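Local coordinates for protein cytochrome oxidase subunit II (Rhodothermus marinus, PDB 1W2L) that carries electrons as the heme c domain of a caa3 oxygen reductase, whose oxidase core probably passes them through copper A and heme a to oxygen, at residues Glu54-Arg58 and Ile92-Lys96. Numbering follows the deposited sequence.
With HEC (heme c), chain B; ACT (acetate ion), chain D.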
loop_
_atom_site.group_PDB
_atom_site.type_symbol
_atom_site.label_atom_id
_atom_site.label_comp_id
_atom_site.label_asym_id
_atom_site.label_seq_id
_atom_site.Cartn_x
_atom_site.Cartn_y
_atom_site.Cartn_z
ATOM N N GLU A 54 6.404 -8.473 0.358
ATOM C CA GLU A 54 5.008 -8.808 0.591
ATOM C C GLU A 54 4.590 -8.547 2.020
ATOM O O GLU A 54 3.510 -7.997 2.295
ATOM C CB GLU A 54 4.754 -10.266 0.253
ATOM C CG GLU A 54 3.388 -10.705 -0.096
ATOM C CD GLU A 54 3.171 -11.429 -1.420
ATOM O OE1 GLU A 54 3.947 -11.317 -2.418
ATOM O OE2 GLU A 54 2.174 -12.132 -1.583
ATOM N N ASN A 55 5.453 -8.961 2.981
ATOM C CA ASN A 55 5.148 -8.724 4.381
ATOM C C ASN A 55 5.031 -7.252 4.713
ATOM O O ASN A 55 4.172 -6.838 5.521
ATOM C CB ASN A 55 6.172 -9.378 5.294
ATOM C CG ASN A 55 5.918 -10.864 5.443
ATOM O OD1 ASN A 55 4.829 -11.309 5.205
ATOM N ND2 ASN A 55 6.911 -11.593 5.794
ATOM N N TYR A 56 5.888 -6.417 4.140
ATOM C CA TYR A 56 5.766 -4.991 4.388
ATOM C C TYR A 56 4.461 -4.430 3.858
ATOM O O TYR A 56 3.832 -3.592 4.504
ATOM C CB TYR A 56 6.972 -4.242 3.778
ATOM C CG TYR A 56 6.739 -2.749 3.761
ATOM C CD1 TYR A 56 6.848 -2.039 4.947
ATOM C CD2 TYR A 56 6.360 -2.066 2.645
ATOM C CE1 TYR A 56 6.620 -0.679 4.988
ATOM C CE2 TYR A 56 6.129 -0.701 2.674
ATOM C CZ TYR A 56 6.257 -0.004 3.851
ATOM O OH TYR A 56 6.029 1.338 3.920
ATOM N N LEU A 57 4.057 -4.846 2.675
ATOM C CA LEU A 57 2.798 -4.374 2.120
ATOM C C LEU A 57 1.638 -4.817 3.004
ATOM O O LEU A 57 0.725 -4.052 3.286
ATOM C CB LEU A 57 2.640 -4.837 0.679
ATOM C CG LEU A 57 3.684 -4.322 -0.306
ATOM C CD1 LEU A 57 3.432 -4.900 -1.702
ATOM C CD2 LEU A 57 3.690 -2.811 -0.343
ATOM N N ARG A 58 1.663 -6.066 3.449
ATOM C CA ARG A 58 0.620 -6.624 4.301
ATOM C C ARG A 58 0.551 -5.831 5.597
ATOM O O ARG A 58 -0.557 -5.461 6.047
ATOM C CB ARG A 58 0.814 -8.154 4.515
ATOM C CG ARG A 58 -0.155 -8.883 5.395
ATOM C CD ARG A 58 0.370 -10.344 5.580
ATOM N NE ARG A 58 -0.607 -10.894 6.534
ATOM C CZ ARG A 58 -1.790 -11.361 6.290
ATOM N NH1 ARG A 58 -2.187 -11.367 5.005
ATOM N NH2 ARG A 58 -2.566 -11.829 7.289
ATOM N N ILE A 92 -2.331 -6.606 -2.867
ATOM C CA ILE A 92 -0.880 -6.761 -3.053
ATOM C C ILE A 92 -0.538 -7.182 -4.473
ATOM O O ILE A 92 0.442 -6.674 -5.024
ATOM C CB ILE A 92 -0.327 -7.653 -1.935
ATOM C CG1 ILE A 92 -0.431 -6.865 -0.629
ATOM C CG2 ILE A 92 1.106 -8.066 -2.244
ATOM C CD1 ILE A 92 -0.007 -7.606 0.616
ATOM N N GLU A 93 -1.326 -8.094 -5.052
ATOM C CA GLU A 93 -1.067 -8.475 -6.440
ATOM C C GLU A 93 -1.161 -7.261 -7.369
ATOM O O GLU A 93 -0.336 -7.050 -8.265
ATOM C CB GLU A 93 -1.987 -9.602 -6.856
ATOM C CG GLU A 93 -1.515 -10.930 -6.299
ATOM C CD GLU A 93 -0.037 -11.264 -6.352
ATOM O OE1 GLU A 93 0.593 -11.357 -5.274
ATOM O OE2 GLU A 93 0.498 -11.385 -7.466
ATOM N N PHE A 94 -2.177 -6.437 -7.131
ATOM C CA PHE A 94 -2.326 -5.217 -7.928
ATOM C C PHE A 94 -1.139 -4.283 -7.716
ATOM O O PHE A 94 -0.554 -3.762 -8.673
ATOM C CB PHE A 94 -3.619 -4.516 -7.541
ATOM C CG PHE A 94 -3.813 -3.159 -8.180
ATOM C CD1 PHE A 94 -4.239 -3.082 -9.510
ATOM C CD2 PHE A 94 -3.563 -1.983 -7.532
ATOM C CE1 PHE A 94 -4.420 -1.845 -10.125
ATOM C CE2 PHE A 94 -3.749 -0.750 -8.131
ATOM C CZ PHE A 94 -4.178 -0.663 -9.441
ATOM N N ILE A 95 -0.724 -4.085 -6.466
ATOM C CA ILE A 95 0.448 -3.212 -6.207
ATOM C C ILE A 95 1.694 -3.750 -6.880
ATOM O O ILE A 95 2.429 -2.937 -7.460
ATOM C CB ILE A 95 0.702 -2.995 -4.699
ATOM C CG1 ILE A 95 -0.444 -2.232 -4.079
ATOM C CG2 ILE A 95 2.051 -2.351 -4.437
ATOM C CD1 ILE A 95 -0.364 -2.215 -2.570
ATOM N N LYS A 96 1.945 -5.045 -6.793
ATOM C CA LYS A 96 3.206 -5.586 -7.306
ATOM C C LYS A 96 3.383 -5.328 -8.773
ATOM O O LYS A 96 4.523 -5.258 -9.238
ATOM C CB LYS A 96 3.292 -7.102 -7.097
ATOM C CG LYS A 96 3.551 -7.529 -5.682
ATOM C CD LYS A 96 3.729 -9.001 -5.426
ATOM C CE LYS A 96 3.756 -9.935 -6.595
ATOM N NZ LYS A 96 3.765 -11.318 -5.936
HETATM FE FE HEC B . -2.047 3.997 2.225
HETATM C CHA HEC B . 1.254 4.220 3.071
HETATM C CHB HEC B . -1.527 0.835 1.063
HETATM C CHC HEC B . -5.346 3.758 1.475
HETATM C CHD HEC B . -2.469 7.289 3.044
HETATM N NA HEC B . -0.445 2.767 2.117
HETATM C C1A HEC B . 0.838 3.040 2.552
HETATM C C2A HEC B . 1.674 1.944 2.135
HETATM C C3A HEC B . 0.893 0.982 1.625
HETATM C C4A HEC B . -0.471 1.487 1.592
HETATM C CMA HEC B . 1.303 -0.357 1.010
HETATM C CAA HEC B . 3.205 1.987 2.215
HETATM C CBA HEC B . 3.656 2.768 0.982
HETATM C CGA HEC B . 5.195 3.004 0.805
HETATM O O1A HEC B . 5.448 3.819 -0.048
HETATM O O2A HEC B . 5.984 2.401 1.581
HETATM N NB HEC B . -3.211 2.565 1.409
HETATM C C1B HEC B . -2.794 1.389 0.980
HETATM C C2B HEC B . -3.918 0.618 0.402
HETATM C C3B HEC B . -5.009 1.429 0.591
HETATM C C4B HEC B . -4.580 2.656 1.179
HETATM C CMB HEC B . -3.820 -0.700 -0.249
HETATM C CAB HEC B . -6.451 1.152 0.237
HETATM C CBB HEC B . -6.915 -0.166 0.905
HETATM N NC HEC B . -3.608 5.229 2.292
HETATM C C1C HEC B . -4.912 4.922 1.909
HETATM C C2C HEC B . -5.721 6.155 2.078
HETATM C C3C HEC B . -4.917 7.118 2.517
HETATM C C4C HEC B . -3.601 6.568 2.675
HETATM C CMC HEC B . -7.210 6.197 1.734
HETATM C CAC HEC B . -5.215 8.616 2.671
HETATM C CBC HEC B . -6.318 9.019 3.621
HETATM N ND HEC B . -0.845 5.441 2.960
HETATM C C1D HEC B . -1.203 6.736 3.189
HETATM C C2D HEC B . -0.056 7.508 3.613
HETATM C C3D HEC B . 0.945 6.629 3.634
HETATM C C4D HEC B . 0.492 5.347 3.240
HETATM C CMD HEC B . -0.078 8.946 3.912
HETATM C CAD HEC B . 2.443 6.941 4.023
HETATM C CBD HEC B . 2.646 6.946 5.537
HETATM C CGD HEC B . 2.709 5.557 6.073
HETATM O O1D HEC B . 1.786 5.110 6.815
HETATM O O2D HEC B . 3.686 4.825 5.730
HETATM C C ACT D . 8.724 -10.942 -0.933
HETATM O O ACT D . 7.892 -10.131 -1.422
HETATM O OXT ACT D . 8.940 -11.317 0.208
HETATM C CH3 ACT D . 9.637 -11.610 -2.007
HETATM O O HOH W 1 2.435 -12.720 -4.228
#
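Leu57 and Ile92 bring helices 54-62 and 85-96 together, the axes of the two segments approaching to 10.9 Å, a separation that branched aliphatic side chains can fill, and crossing at 121°. This is helix packing of the class I cytochrome c fold, in which the C-terminal helix lies against the core beside the heme. Ile92 suits the seam because its two branches reach different neighbours: CD1 lies 3.8 Å from Leu57 CB and 3.6 Å from the backbone N of Arg58, while CG2, anti to its own backbone N, meets Leu57 CD1 and the carboxylate end of Glu54. Leu57 forks in turn: CD1 touches Ile95 CG2, and CD2 rests 3.7 Å from heme methyl CMA, so one residue joins the helix seam to the cofactor. Arg58 gives the seam its CB, then leads away to a salt bridge with Glu85.

Tyr56, on another face of its helix, holds CG anti to the backbone N (chi1 168°), which carries the ring out to the heme, with OH donating a 2.6 Å hydrogen bond to heme propionate O2A, which lies in the ring plane at its edge. A phenylalanine here has no hydroxyl, and the propionate would probably be held less firmly, although Arg42 and Val69 also bind the heme.

Polar chains edge the apolar seam. Long and flexible, Lys96 places NZ between two acids, forming salt bridges to Glu93 OE1 and, more loosely, to Glu54 OE1 at 3.5 Å. The ammonium probably offsets the repulsion between the carboxylates, whose planes are 48° apart. A water also joins the network, accepting from Lys96 NZ at 2.6 Å and lying 2.7 Å from Glu54 OE2.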